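Local coordinates for putative branched-chain amino acid transport system substrate-binding protein (Rhodopseudomonas palustris, PDB 3TX6) that probably serves as the periplasmic substrate-binding component of an ABC transporter, capturing aromatic acids related to those derived from lignin, at residues A[166-171]-A[184-189]; A[294-299]-A[321-326]. All blocks are in the same frame, centred on the assembly; numbering follows the deposited sequence. Where two conformers were deposited one is given.

How the contacts relate
Both contacts lie toward the outside of the molecule, on opposite sides of the chain's centre, with about 30 Å between their nearest atoms and no element in common. Contact 1 is a surface contact: it joins strand 165-172, the outermost on its side of the seven-stranded sheet, to helix 180-189, and no hydrogen bond crosses it. Apolar side chains pack together, and a glutamate carboxylate lies against the methylenes of a lysine. Contact 2 is partly buried and held mainly by polar bonds. There, one arginine of helix 282-304, a helix that packs on strands of the six-stranded sheet, grips the chain where it leaves helix 310-322, with buried Val297 and Ile326 beside it.

Contact 1 of 2, residues A[166-171]-A[184-189]; sequences IVAEER and LKLVAA
Ala168 presents its methyl to the helix from strand 166-171, and two side chains meet it: Leu186 with one branch, Ala168 CB to Leu186 CD2 being 3.8 Å, and Ala189 with its own methyl, Ala168 CB to Ala189 CB 4.2 Å. Val167 adds the looser edge of this apolar patch, its CG2 lying 4.4 Å from Ala189 CB. Two residues further along the strand, Glu170 continues the contact with its aliphatic part, sliding past Leu186 in the opposite direction so that Glu170 CG sits 4.2 Å from Leu186 CG. The Glu170 chain bends at chi2 (-73°) and crosses the extended Lys185 chain at about a right angle, its carboxylate lying against the lysine methylenes. Glu170 OE2 thereby touches Lys185 CD at 3.3 Å, whereas Lys185 NZ stays 4.4 Å away, too far for a salt bridge; any attraction between the charges is probably modest. On the reverse side of the strand, Arg171 holds Glu169 OE2 side-on through NE and NH2 and reaches Asp149 of helix 146-161 with NH1. Backbone bonds from Val167, Ala168 and Glu170 fix the strand against strand 137-143, whose Ile141 also touches Leu186. Strand and helix run nearly antiparallel, at 172° and 8.5 Å between axes, in a beta-alpha-beta crossover: helix 180-189 carries the chain from edge strand 165-172 past strand 137-143 to strand 193-197, as in the alpha/beta/alpha lobes of periplasmic binding proteins.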
loop_
_atom_site.group_PDB
_atom_site.type_symbol
_atom_site.label_atom_id
_atom_site.label_comp_id
_atom_site.label_asym_id
_atom_site.label_seq_id
_atom_site.Cartn_x
_atom_site.Cartn_y
_atom_site.Cartn_z
ATOM N N ILE A 166 -19.023 0.201 17.639
ATOM C CA ILE A 166 -18.211 1.412 17.595
ATOM C C ILE A 166 -18.721 2.413 18.615
ATOM O O ILE A 166 -19.869 2.857 18.538
ATOM C CB ILE A 166 -18.241 2.066 16.222
ATOM C CG1 ILE A 166 -17.674 1.110 15.168
ATOM C CG2 ILE A 166 -17.421 3.350 16.237
ATOM C CD1 ILE A 166 -17.956 1.596 13.758
ATOM N N VAL A 167 -17.875 2.726 19.589
ATOM C CA VAL A 167 -18.265 3.615 20.684
ATOM C C VAL A 167 -17.624 4.988 20.631
ATOM O O VAL A 167 -17.928 5.872 21.452
ATOM C CB VAL A 167 -18.028 2.948 22.064
ATOM C CG1 VAL A 167 -18.825 1.653 22.145
ATOM C CG2 VAL A 167 -16.532 2.709 22.336
ATOM N N ALA A 168 -16.759 5.191 19.639
ATOM C CA ALA A 168 -16.090 6.448 19.488
ATOM C C ALA A 168 -15.419 6.521 18.122
ATOM O O ALA A 168 -14.781 5.540 17.672
ATOM C CB ALA A 168 -15.043 6.646 20.607
ATOM N N GLU A 169 -15.506 7.708 17.516
ATOM C CA GLU A 169 -14.888 7.991 16.222
ATOM C C GLU A 169 -14.249 9.367 16.268
ATOM O O GLU A 169 -14.958 10.363 16.448
ATOM C CB GLU A 169 -15.911 7.972 15.092
ATOM C CG GLU A 169 -15.277 8.286 13.727
ATOM C CD GLU A 169 -16.243 8.881 12.691
ATOM O OE1 GLU A 169 -17.439 9.052 12.995
ATOM O OE2 GLU A 169 -15.782 9.212 11.570
ATOM N N GLU A 170 -12.931 9.408 16.090
ATOM C CA GLU A 170 -12.187 10.656 16.057
ATOM C C GLU A 170 -11.304 10.702 14.823
ATOM O O GLU A 170 -10.790 9.664 14.357
ATOM C CB GLU A 170 -11.314 10.764 17.304
ATOM C CG GLU A 170 -12.113 10.772 18.633
ATOM C CD GLU A 170 -12.838 12.091 18.851
ATOM O OE1 GLU A 170 -12.260 13.153 18.486
ATOM O OE2 GLU A 170 -13.961 12.066 19.392
ATOM N N ARG A 171 -11.132 11.913 14.319
ATOM C CA ARG A 171 -10.291 12.184 13.155
ATOM C C ARG A 171 -9.173 13.179 13.454
ATOM O O ARG A 171 -9.274 13.991 14.356
ATOM C CB ARG A 171 -11.161 12.676 11.989
ATOM C CG ARG A 171 -12.306 11.711 11.599
ATOM C CD ARG A 171 -11.882 10.316 11.120
ATOM N NE ARG A 171 -13.059 9.623 10.571
ATOM C CZ ARG A 171 -13.341 9.433 9.277
ATOM N NH1 ARG A 171 -12.492 9.803 8.296
ATOM N NH2 ARG A 171 -14.497 8.866 8.950
ATOM N N LEU A 184 -8.065 11.985 24.543
ATOM C CA LEU A 184 -8.810 12.236 25.789
ATOM C C LEU A 184 -10.206 11.613 25.697
ATOM O O LEU A 184 -10.647 10.940 26.627
ATOM C CB LEU A 184 -8.920 13.742 26.092
ATOM C CG LEU A 184 -9.540 14.158 27.430
ATOM C CD1 LEU A 184 -8.433 14.309 28.464
ATOM C CD2 LEU A 184 -10.320 15.458 27.320
ATOM N N LYS A 185 -10.885 11.811 24.566
ATOM C CA LYS A 185 -12.214 11.221 24.377
ATOM C C LYS A 185 -12.164 9.708 24.257
ATOM O O LYS A 185 -12.927 8.996 24.839
ATOM C CB LYS A 185 -12.871 11.788 23.140
ATOM C CG LYS A 185 -13.043 13.281 23.237
ATOM C CD LYS A 185 -13.964 13.802 22.156
ATOM C CE LYS A 185 -14.309 15.262 22.392
ATOM N NZ LYS A 185 -15.230 15.774 21.342
ATOM N N LEU A 186 -11.276 9.219 23.435
ATOM C CA LEU A 186 -11.081 7.783 23.304
ATOM C C LEU A 186 -10.782 7.084 24.635
ATOM O O LEU A 186 -11.398 6.066 24.926
ATOM C CB LEU A 186 -9.966 7.491 22.301
ATOM C CG LEU A 186 -10.336 7.716 20.842
ATOM C CD1 LEU A 186 -9.046 7.730 20.034
ATOM C CD2 LEU A 186 -11.275 6.645 20.313
ATOM N N VAL A 187 -9.843 7.611 25.433
ATOM C CA VAL A 187 -9.464 6.942 26.695
ATOM C C VAL A 187 -10.640 6.931 27.673
ATOM O O VAL A 187 -10.802 5.943 28.453
ATOM C CB VAL A 187 -8.194 7.574 27.347
ATOM C CG1 VAL A 187 -8.165 7.389 28.867
ATOM C CG2 VAL A 187 -6.932 7.001 26.693
ATOM N N ALA A 188 -11.426 8.025 27.616
ATOM C CA ALA A 188 -12.632 8.222 28.394
ATOM C C ALA A 188 -13.657 7.145 28.061
ATOM O O ALA A 188 -14.281 6.558 28.971
ATOM C CB ALA A 188 -13.208 9.598 28.071
ATOM N N ALA A 189 -13.839 6.898 26.761
ATOM C CA ALA A 189 -14.799 5.906 26.281
ATOM C C ALA A 189 -14.295 4.493 26.568
ATOM O O ALA A 189 -15.079 3.561 26.642
ATOM C CB ALA A 189 -15.042 6.097 24.791
#

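Contact 2 of 2, residues A[294-299]-A[321-326]; sequences LERVVP and VSEKDI
Arg296 reaches from helix 294-299 into the segment 323-326 that follows helix 310-322 and supplies every hydrogen bond of the contact. Its salt bridge with Glu323 is side-on and converges on a single oxygen: Arg296 NE lies 2.9 Å from Glu323 OE1 and meets its anti lone pair, while NH2 approaches the same atom from above the carboxylate plane. The oxygen lies in the guanidinium plane, yet the two flat groups stand 86° apart. Bends at chi2 (-73°) and chi3 (-67°) of Arg296 turn the guanidinium toward backbone carbonyls as well. Arg296 NH2 donates to Lys324 O at 2.9 Å, and NH1 makes weak bonds to Lys324 O and Asp325 O. These grip the chain just where it leaves helix 310-322 and enters the hairpin of strands 326-328 and 331-333; Asp325 and Ile326 both face Tyr333 there, forming a G1 beta bulge. Apolar contact comes over one face of the guanidinium. Ile326 CG1 sits 3.9 Å above the Arg296 guanidinium plane, toward its rim, and Ile326 CG2 packs 3.8 Å from Arg296 CG. Val297 CG1 looks onto both Glu323 CG and Ile326 CD1 at a looser 4.4 Å.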
loop_
_atom_site.group_PDB
_atom_site.type_symbol
_atom_site.label_atom_id
_atom_site.label_comp_id
_atom_site.label_asym_id
_atom_site.label_seq_id
_atom_site.Cartn_x
_atom_site.Cartn_y
_atom_site.Cartn_z
ATOM N N LEU A 294 4.500 -6.107 -14.505
ATOM C CA LEU A 294 5.000 -5.809 -15.829
ATOM C C LEU A 294 5.752 -6.978 -16.485
ATOM O O LEU A 294 5.610 -7.190 -17.700
ATOM C CB LEU A 294 5.862 -4.554 -15.848
ATOM C CG LEU A 294 5.139 -3.238 -15.522
ATOM C CD1 LEU A 294 6.094 -2.052 -15.729
ATOM C CD2 LEU A 294 3.853 -3.104 -16.330
ATOM N N GLU A 295 6.539 -7.734 -15.732
ATOM C CA GLU A 295 7.187 -8.908 -16.301
ATOM C C GLU A 295 6.195 -9.941 -16.874
ATOM O O GLU A 295 6.570 -10.655 -17.790
ATOM C CB GLU A 295 8.080 -9.604 -15.275
ATOM C CG GLU A 295 9.355 -8.860 -14.957
ATOM C CD GLU A 295 10.193 -9.650 -13.960
ATOM O OE1 GLU A 295 10.179 -10.909 -13.968
ATOM O OE2 GLU A 295 10.867 -9.063 -13.156
ATOM N N ARG A 296 4.971 -10.000 -16.350
ATOM C CA ARG A 296 3.905 -10.880 -16.883
ATOM C C ARG A 296 3.176 -10.233 -18.054
ATOM O O ARG A 296 2.943 -10.899 -19.080
ATOM C CB ARG A 296 2.819 -11.203 -15.824
ATOM C CG ARG A 296 3.194 -12.306 -14.891
ATOM C CD ARG A 296 3.152 -13.683 -15.548
ATOM N NE ARG A 296 1.851 -14.196 -15.963
ATOM C CZ ARG A 296 0.982 -14.874 -15.190
ATOM N NH1 ARG A 296 1.195 -15.110 -13.911
ATOM N NH2 ARG A 296 -0.137 -15.305 -15.714
ATOM N N VAL A 297 2.791 -8.955 -17.913
ATOM C CA VAL A 297 1.845 -8.418 -18.872
ATOM C C VAL A 297 2.549 -7.814 -20.107
ATOM O O VAL A 297 2.002 -7.800 -21.200
ATOM C CB VAL A 297 0.870 -7.392 -18.282
ATOM C CG1 VAL A 297 -0.067 -8.010 -17.247
ATOM C CG2 VAL A 297 1.535 -6.124 -17.784
ATOM N N VAL A 298 3.738 -7.272 -19.940
ATOM C CA VAL A 298 4.450 -6.671 -21.072
ATOM C C VAL A 298 4.746 -7.700 -22.183
ATOM O O VAL A 298 4.548 -7.375 -23.360
ATOM C CB VAL A 298 5.724 -5.909 -20.600
ATOM C CG1 VAL A 298 6.673 -5.623 -21.791
ATOM C CG2 VAL A 298 5.318 -4.627 -19.842
ATOM N N PRO A 299 5.262 -8.909 -21.837
ATOM C CA PRO A 299 5.475 -9.842 -22.979
ATOM C C PRO A 299 4.195 -10.161 -23.753
ATOM O O PRO A 299 4.239 -10.312 -24.957
ATOM C CB PRO A 299 6.099 -11.091 -22.321
ATOM C CG PRO A 299 6.757 -10.539 -21.071
ATOM C CD PRO A 299 5.834 -9.433 -20.582
ATOM N N VAL A 321 -5.961 -8.155 -17.197
ATOM C CA VAL A 321 -7.110 -8.973 -16.809
ATOM C C VAL A 321 -7.133 -10.359 -17.480
ATOM O O VAL A 321 -7.975 -11.194 -17.124
ATOM C CB VAL A 321 -8.425 -8.221 -17.065
ATOM C CG1 VAL A 321 -8.492 -6.935 -16.226
ATOM C CG2 VAL A 321 -8.578 -7.948 -18.551
ATOM N N SER A 322 -6.257 -10.600 -18.459
ATOM C CA SER A 322 -6.123 -11.955 -19.051
ATOM C C SER A 322 -5.070 -12.826 -18.389
ATOM O O SER A 322 -5.217 -14.051 -18.345
ATOM C CB SER A 322 -5.857 -11.902 -20.577
ATOM O OG SER A 322 -4.594 -11.338 -20.903
ATOM N N GLU A 323 -4.048 -12.204 -17.817
ATOM C CA GLU A 323 -2.991 -12.933 -17.145
ATOM C C GLU A 323 -3.365 -13.146 -15.677
ATOM O O GLU A 323 -3.430 -12.202 -14.898
ATOM C CB GLU A 323 -1.673 -12.167 -17.234
ATOM C CG GLU A 323 -1.072 -12.122 -18.618
ATOM C CD GLU A 323 -0.583 -13.488 -19.089
ATOM O OE1 GLU A 323 0.253 -14.098 -18.375
ATOM O OE2 GLU A 323 -1.014 -13.937 -20.185
ATOM N N LYS A 324 -3.522 -14.393 -15.281
ATOM C CA LYS A 324 -4.030 -14.731 -13.953
ATOM C C LYS A 324 -2.926 -15.227 -13.024
ATOM O O LYS A 324 -1.934 -15.782 -13.466
ATOM C CB LYS A 324 -5.119 -15.795 -14.053
ATOM C CG LYS A 324 -6.385 -15.365 -14.810
ATOM C CD LYS A 324 -7.096 -14.181 -14.200
ATOM C CE LYS A 324 -8.286 -13.733 -15.064
ATOM N NZ LYS A 324 -8.942 -12.516 -14.553
ATOM N N ASP A 325 -3.121 -15.021 -11.722
ATOM C CA ASP A 325 -2.209 -15.547 -10.680
ATOM C C ASP A 325 -0.780 -15.021 -10.892
ATOM O O ASP A 325 0.192 -15.773 -11.052
ATOM C CB ASP A 325 -2.270 -17.077 -10.595
ATOM C CG ASP A 325 -3.623 -17.574 -10.154
ATOM O OD1 ASP A 325 -4.052 -17.188 -9.055
ATOM O OD2 ASP A 325 -4.279 -18.321 -10.901
ATOM N N ILE A 326 -0.671 -13.700 -10.887
ATOM C CA ILE A 326 0.628 -13.019 -11.017
ATOM C C ILE A 326 1.277 -12.994 -9.614
ATOM O O ILE A 326 0.824 -12.292 -8.712
ATOM C CB ILE A 326 0.465 -11.581 -11.561
ATOM C CG1 ILE A 326 -0.201 -11.578 -12.916
ATOM C CG2 ILE A 326 1.836 -10.890 -11.612
ATOM C CD1 ILE A 326 -0.561 -10.208 -13.476
#